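Uncharacterized protein Cgl0159 (Corynebacterium glutamicum, PDB 3FOK) is of unknown function, but has a TIM-barrel fold of the Cgl0159-like family and occurs in an assembly of five chains. Local coordinates at residues 41-45 / 291-296; 239-245 / 268-274. All coordinates share one frame; numbering follows the deposited sequence.

Interaction 1: 41-45 / 291-296; sequences DGKLF and AARLVH
The Phe45 ring lies along the inner side of helix 284-295, overlapping Ala291 and Ala292 with its far half. Its CZ meets Ala291 CB at 3.8 Å, and CE2 lies 3.9 Å from Ala292 CB; both alanines approach the ring obliquely. CG of Phe45 stands opposite the backbone N (chi1 172°), which carries the ring from the strand out to the helix. Nearer the backbone, Phe45 CB packs against Val295 CG1 at 4.0 Å. The same methyl reaches back along the chain to Lys43 CB, 3.8 Å away and just before the strand, and to the carbonyl oxygen of Leu44, while the Leu44 side chain starts off away from the helix. Helix 284-295 is the last helix of the TIM barrel, laid over the outside of the seam where strand 44-48, the first of the barrel, pairs with strand 267-272, the last. Leu270 of the latter strand also touches Phe45 and Val295, closing the apolar layer from the barrel wall. His296, where the chain leaves helical geometry, marks the change to polar contacts. Its imidazole reaches across to the loop before the strand, with Lys43 CB over one face, and NE2 donates a weak, strongly bent bond to Lys43 O (3.4 Å, 126° at the hydrogen). The Asp41 and His296 side chains cross at about a right angle, with the carboxylate and imidazole planes turned 35° apart, and OD2 of Asp41 comes within 3.0 Å of His296 CD2. OD1 comes close to NE2 as well, but the angle is too poor for a hydrogen bond; the nearby carboxylate would nevertheless be expected to favour positive charge on the imidazole. OD1 also takes a long, weak bond from Lys43 N (3.2 Å), across the turn through Gly42.

Interaction 2: 239-245 / 268-274; sequences PTLLLGG and RGLTVGR
Leu241 and Thr271 meet on the inner face of the barrel wall, Leu241 CD1 touching Thr271 OG1 at 3.3 Å. The other methyl, CD2, lies close against the backbone of Gly269, 3.5 Å from its N, on the face of the sheet where this residue has no side chain. Both side chains also touch Met180 of strand 179-189. On the outer face Leu242 CB packs on Leu270 CD1 (3.8 Å), beneath helix 252-261, the helix of the right-handed beta-alpha-beta crossover that links these parallel neighbours of the TIM barrel. Between the faces the strands are stitched by Arg268 N to Thr240 O (2.7 Å), Leu242 N to Gly269 O (2.9 Å) and Thr271 N to Leu242 O (2.8 Å). The tight, buried packing runs on to Val272, whose CG2 lies 3.5 Å from Gly244 N. Looser and partly exposed are Gly245 and Arg274 beyond it. Arg274 folds back through a doubly bent chain until its guanidinium lies flat against Gly244 O, which sits over the centre of one face, 3.0 Å above the plane, too poorly aligned for a hydrogen bond; Thr271 O lies in plane at the guanidinium edge.

Overall arrangement
Strand 267-272 is common ground: interaction 2 joins it to strand 240-243, its neighbour on one edge, and interaction 1 covers its other seam, where strand 44-48 closes the barrel. A backbone hydrogen bond from Leu44 N to Arg268 O and a side-chain one from Arg268 NH1 to Gly42 O tie the two contacts together, while Leu270 CD2 packs on Val295 CG2. Both are buried, but the centre of interaction 2 lies about 8 Å from the chain centre and that of interaction 1 about 16 Å, nearer the outside of the barrel. Interaction 2 is strand-to-strand, held by main-chain hydrogen bonds; interaction 1 is strand-to-helix, apolar beneath the helix and weakly polar at its end. A second subunit approaches Pro239 and Arg268.

Interaction 1: 41-45 / 291-296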
loop_
_atom_site.group_PDB
_atom_site.type_symbol
_atom_site.label_atom_id
_atom_site.label_comp_id
_atom_site.label_asym_id
_atom_site.label_seq_id
_atom_site.Cartn_x
_atom_site.Cartn_y
_atom_site.Cartn_z
ATOM N N ASP A 41 -8.427 -16.872 -41.841
ATOM C CA ASP A 41 -9.020 -15.615 -42.286
ATOM C C ASP A 41 -8.667 -14.452 -41.361
ATOM O O ASP A 41 -9.116 -13.325 -41.565
ATOM C CB ASP A 41 -10.541 -15.764 -42.420
ATOM C CG ASP A 41 -11.255 -15.762 -41.085
ATOM O OD1 ASP A 41 -10.696 -16.289 -40.101
ATOM O OD2 ASP A 41 -12.387 -15.239 -41.027
ATOM N N GLY A 42 -7.854 -14.735 -40.348
ATOM C CA GLY A 42 -7.419 -13.706 -39.419
ATOM C C GLY A 42 -8.494 -13.051 -38.573
ATOM O O GLY A 42 -8.229 -12.048 -37.910
ATOM N N LYS A 43 -9.703 -13.604 -38.589
ATOM C CA LYS A 43 -10.797 -13.048 -37.799
ATOM C C LYS A 43 -11.027 -13.840 -36.519
ATOM O O LYS A 43 -10.625 -15.003 -36.412
ATOM C CB LYS A 43 -12.087 -13.009 -38.619
ATOM C CG LYS A 43 -12.298 -11.717 -39.403
ATOM C CD LYS A 43 -11.218 -11.495 -40.443
ATOM C CE LYS A 43 -11.530 -10.281 -41.308
ATOM N NZ LYS A 43 -11.606 -9.023 -40.510
ATOM N N LEU A 44 -11.689 -13.208 -35.554
ATOM C CA LEU A 44 -11.951 -13.841 -34.269
ATOM C C LEU A 44 -13.375 -13.559 -33.796
ATOM O O LEU A 44 -13.860 -12.432 -33.895
ATOM C CB LEU A 44 -10.937 -13.315 -33.247
ATOM C CG LEU A 44 -10.555 -14.129 -32.012
ATOM C CD1 LEU A 44 -9.933 -15.454 -32.432
ATOM C CD2 LEU A 44 -9.565 -13.325 -31.180
ATOM N N PHE A 45 -14.046 -14.593 -33.297
ATOM C CA PHE A 45 -15.409 -14.465 -32.783
ATOM C C PHE A 45 -15.462 -15.132 -31.417
ATOM O O PHE A 45 -15.312 -16.349 -31.299
ATOM C CB PHE A 45 -16.413 -15.114 -33.743
ATOM C CG PHE A 45 -17.821 -15.196 -33.205
ATOM C CD1 PHE A 45 -18.327 -14.211 -32.360
ATOM C CD2 PHE A 45 -18.652 -16.251 -33.569
ATOM C CE1 PHE A 45 -19.641 -14.278 -31.886
ATOM C CE2 PHE A 45 -19.959 -16.326 -33.106
ATOM C CZ PHE A 45 -20.456 -15.337 -32.261
ATOM N N ALA A 291 -24.236 -14.055 -36.295
ATOM C CA ALA A 291 -23.000 -13.393 -35.907
ATOM C C ALA A 291 -21.799 -14.144 -36.479
ATOM O O ALA A 291 -20.882 -13.540 -37.044
ATOM C CB ALA A 291 -22.903 -13.327 -34.387
ATOM N N ALA A 292 -21.815 -15.465 -36.331
ATOM C CA ALA A 292 -20.731 -16.301 -36.823
ATOM C C ALA A 292 -20.472 -16.098 -38.312
ATOM O O ALA A 292 -19.337 -15.868 -38.729
ATOM C CB ALA A 292 -21.043 -17.762 -36.550
ATOM N N ARG A 293 -21.532 -16.189 -39.110
ATOM C CA ARG A 293 -21.413 -16.040 -40.555
ATOM C C ARG A 293 -21.163 -14.593 -40.963
ATOM O O ARG A 293 -20.999 -14.283 -42.144
ATOM C CB ARG A 293 -22.666 -16.614 -41.232
ATOM C CG ARG A 293 -22.782 -18.137 -41.023
ATOM C CD ARG A 293 -24.102 -18.742 -41.507
ATOM N NE ARG A 293 -25.267 -18.174 -40.832
ATOM C CZ ARG A 293 -26.489 -18.700 -40.864
ATOM N NH1 ARG A 293 -26.719 -19.824 -41.537
ATOM N NH2 ARG A 293 -27.489 -18.096 -40.231
ATOM N N LEU A 294 -21.108 -13.714 -39.970
ATOM C CA LEU A 294 -20.852 -12.298 -40.196
ATOM C C LEU A 294 -19.352 -12.069 -40.016
ATOM O O LEU A 294 -18.760 -11.204 -40.660
ATOM C CB LEU A 294 -21.645 -11.469 -39.184
ATOM C CG LEU A 294 -22.403 -10.230 -39.666
ATOM C CD1 LEU A 294 -23.125 -10.512 -40.976
ATOM C CD2 LEU A 294 -23.397 -9.818 -38.589
ATOM N N VAL A 295 -18.749 -12.868 -39.139
ATOM C CA VAL A 295 -17.321 -12.787 -38.839
ATOM C C VAL A 295 -16.510 -13.686 -39.769
ATOM O O VAL A 295 -15.533 -13.244 -40.376
ATOM C CB VAL A 295 -17.043 -13.191 -37.369
ATOM C CG1 VAL A 295 -15.550 -13.220 -37.108
ATOM C CG2 VAL A 295 -17.727 -12.211 -36.425
ATOM N N HIS A 296 -16.903 -14.953 -39.863
ATOM C CA HIS A 296 -16.222 -15.891 -40.747
ATOM C C HIS A 296 -17.135 -16.149 -41.934
ATOM O O HIS A 296 -17.988 -17.034 -41.896
ATOM C CB HIS A 296 -15.916 -17.208 -40.031
ATOM C CG HIS A 296 -14.830 -17.094 -39.010
ATOM N ND1 HIS A 296 -15.076 -16.738 -37.700
ATOM C CD2 HIS A 296 -13.493 -17.232 -39.120
ATOM C CE1 HIS A 296 -13.930 -16.659 -37.051
ATOM N NE2 HIS A 296 -12.951 -16.951 -37.884
#

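Interaction 2: 239-245 / 268-274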
loop_
_atom_site.group_PDB
_atom_site.type_symbol
_atom_site.label_atom_id
_atom_site.label_comp_id
_atom_site.label_asym_id
_atom_site.label_seq_id
_atom_site.Cartn_x
_atom_site.Cartn_y
_atom_site.Cartn_z
ATOM N N PRO A 239 -5.406 -4.008 -32.988
ATOM C CA PRO A 239 -6.443 -4.974 -33.353
ATOM C C PRO A 239 -7.661 -4.726 -32.474
ATOM O O PRO A 239 -7.546 -4.613 -31.253
ATOM C CB PRO A 239 -5.772 -6.321 -33.091
ATOM C CG PRO A 239 -4.748 -6.008 -32.041
ATOM C CD PRO A 239 -4.194 -4.693 -32.509
ATOM N N THR A 240 -8.823 -4.628 -33.105
ATOM C CA THR A 240 -10.054 -4.342 -32.390
ATOM C C THR A 240 -11.140 -5.398 -32.547
ATOM O O THR A 240 -11.288 -6.014 -33.600
ATOM C CB THR A 240 -10.623 -2.981 -32.843
ATOM O OG1 THR A 240 -9.665 -1.952 -32.569
ATOM C CG2 THR A 240 -11.919 -2.664 -32.115
ATOM N N LEU A 241 -11.891 -5.599 -31.473
ATOM C CA LEU A 241 -12.999 -6.542 -31.454
ATOM C C LEU A 241 -14.217 -5.740 -31.019
ATOM O O LEU A 241 -14.124 -4.881 -30.140
ATOM C CB LEU A 241 -12.725 -7.680 -30.468
ATOM C CG LEU A 241 -11.592 -8.626 -30.875
ATOM C CD1 LEU A 241 -11.305 -9.601 -29.751
ATOM C CD2 LEU A 241 -11.980 -9.371 -32.146
ATOM N N LEU A 242 -15.355 -6.008 -31.642
ATOM C CA LEU A 242 -16.575 -5.280 -31.327
ATOM C C LEU A 242 -17.419 -5.986 -30.276
ATOM O O LEU A 242 -17.430 -7.213 -30.190
ATOM C CB LEU A 242 -17.392 -5.079 -32.603
ATOM C CG LEU A 242 -16.595 -4.542 -33.797
ATOM C CD1 LEU A 242 -17.493 -4.476 -35.019
ATOM C CD2 LEU A 242 -16.023 -3.174 -33.466
ATOM N N LEU A 243 -18.122 -5.196 -29.473
ATOM C CA LEU A 243 -18.984 -5.722 -28.425
ATOM C C LEU A 243 -20.436 -5.348 -28.714
ATOM O O LEU A 243 -20.709 -4.331 -29.344
ATOM C CB LEU A 243 -18.551 -5.162 -27.065
ATOM C CG LEU A 243 -18.572 -3.639 -26.877
ATOM C CD1 LEU A 243 -19.978 -3.179 -26.513
ATOM C CD2 LEU A 243 -17.606 -3.249 -25.771
ATOM N N GLY A 244 -21.361 -6.187 -28.262
ATOM C CA GLY A 244 -22.773 -5.926 -28.468
ATOM C C GLY A 244 -23.427 -5.731 -27.115
ATOM O O GLY A 244 -23.853 -6.700 -26.479
ATOM N N GLY A 245 -23.508 -4.478 -26.678
ATOM C CA GLY A 245 -24.080 -4.170 -25.379
ATOM C C GLY A 245 -25.511 -4.584 -25.087
ATOM O O GLY A 245 -25.905 -5.731 -25.289
ATOM N N ARG A 268 -10.962 -6.847 -36.154
ATOM C CA ARG A 268 -10.675 -8.271 -36.313
ATOM C C ARG A 268 -11.799 -9.227 -35.941
ATOM O O ARG A 268 -11.639 -10.440 -36.044
ATOM C CB ARG A 268 -9.431 -8.628 -35.498
ATOM C CG ARG A 268 -8.140 -8.115 -36.099
ATOM C CD ARG A 268 -7.650 -9.058 -37.175
ATOM N NE ARG A 268 -6.447 -8.575 -37.842
ATOM C CZ ARG A 268 -5.632 -9.347 -38.551
ATOM N NH1 ARG A 268 -5.888 -10.639 -38.678
ATOM N NH2 ARG A 268 -4.563 -8.827 -39.135
ATOM N N GLY A 269 -12.930 -8.700 -35.496
ATOM C CA GLY A 269 -14.018 -9.586 -35.138
ATOM C C GLY A 269 -14.971 -9.117 -34.060
ATOM O O GLY A 269 -15.152 -7.917 -33.841
ATOM N N LEU A 270 -15.575 -10.087 -33.379
ATOM C CA LEU A 270 -16.555 -9.828 -32.329
ATOM C C LEU A 270 -16.260 -10.520 -30.995
ATOM O O LEU A 270 -15.638 -11.584 -30.948
ATOM C CB LEU A 270 -17.938 -10.293 -32.799
ATOM C CG LEU A 270 -18.958 -9.371 -33.475
ATOM C CD1 LEU A 270 -18.288 -8.345 -34.356
ATOM C CD2 LEU A 270 -19.921 -10.238 -34.276
ATOM N N THR A 271 -16.727 -9.896 -29.919
ATOM C CA THR A 271 -16.621 -10.426 -28.562
ATOM C C THR A 271 -17.928 -9.960 -27.935
ATOM O O THR A 271 -17.971 -8.983 -27.181
ATOM C CB THR A 271 -15.426 -9.841 -27.777
ATOM O OG1 THR A 271 -14.197 -10.246 -28.396
ATOM C CG2 THR A 271 -15.436 -10.355 -26.341
ATOM N N VAL A 272 -18.995 -10.671 -28.284
ATOM C CA VAL A 272 -20.345 -10.359 -27.838
ATOM C C VAL A 272 -20.901 -11.366 -26.839
ATOM O O VAL A 272 -20.602 -12.557 -26.912
ATOM C CB VAL A 272 -21.287 -10.283 -29.059
ATOM C CG1 VAL A 272 -22.718 -10.050 -28.612
ATOM C CG2 VAL A 272 -20.825 -9.175 -29.989
ATOM N N GLY A 273 -21.729 -10.881 -25.918
ATOM C CA GLY A 273 -22.310 -11.756 -24.920
ATOM C C GLY A 273 -23.817 -11.648 -24.768
ATOM O O GLY A 273 -24.565 -12.451 -25.330
ATOM N N ARG A 274 -24.260 -10.653 -24.003
ATOM C CA ARG A 274 -25.678 -10.427 -23.730
ATOM C C ARG A 274 -26.624 -10.692 -24.910
ATOM O O ARG A 274 -27.633 -11.376 -24.760
ATOM C CB ARG A 274 -25.893 -8.989 -23.233
ATOM C CG ARG A 274 -24.927 -8.508 -22.134
ATOM C CD ARG A 274 -23.832 -7.584 -22.694
ATOM N NE ARG A 274 -22.840 -8.286 -23.513
ATOM C CZ ARG A 274 -21.882 -7.687 -24.210
ATOM N NH1 ARG A 274 -21.779 -6.375 -24.204
ATOM N NH2 ARG A 274 -21.023 -8.403 -24.905
#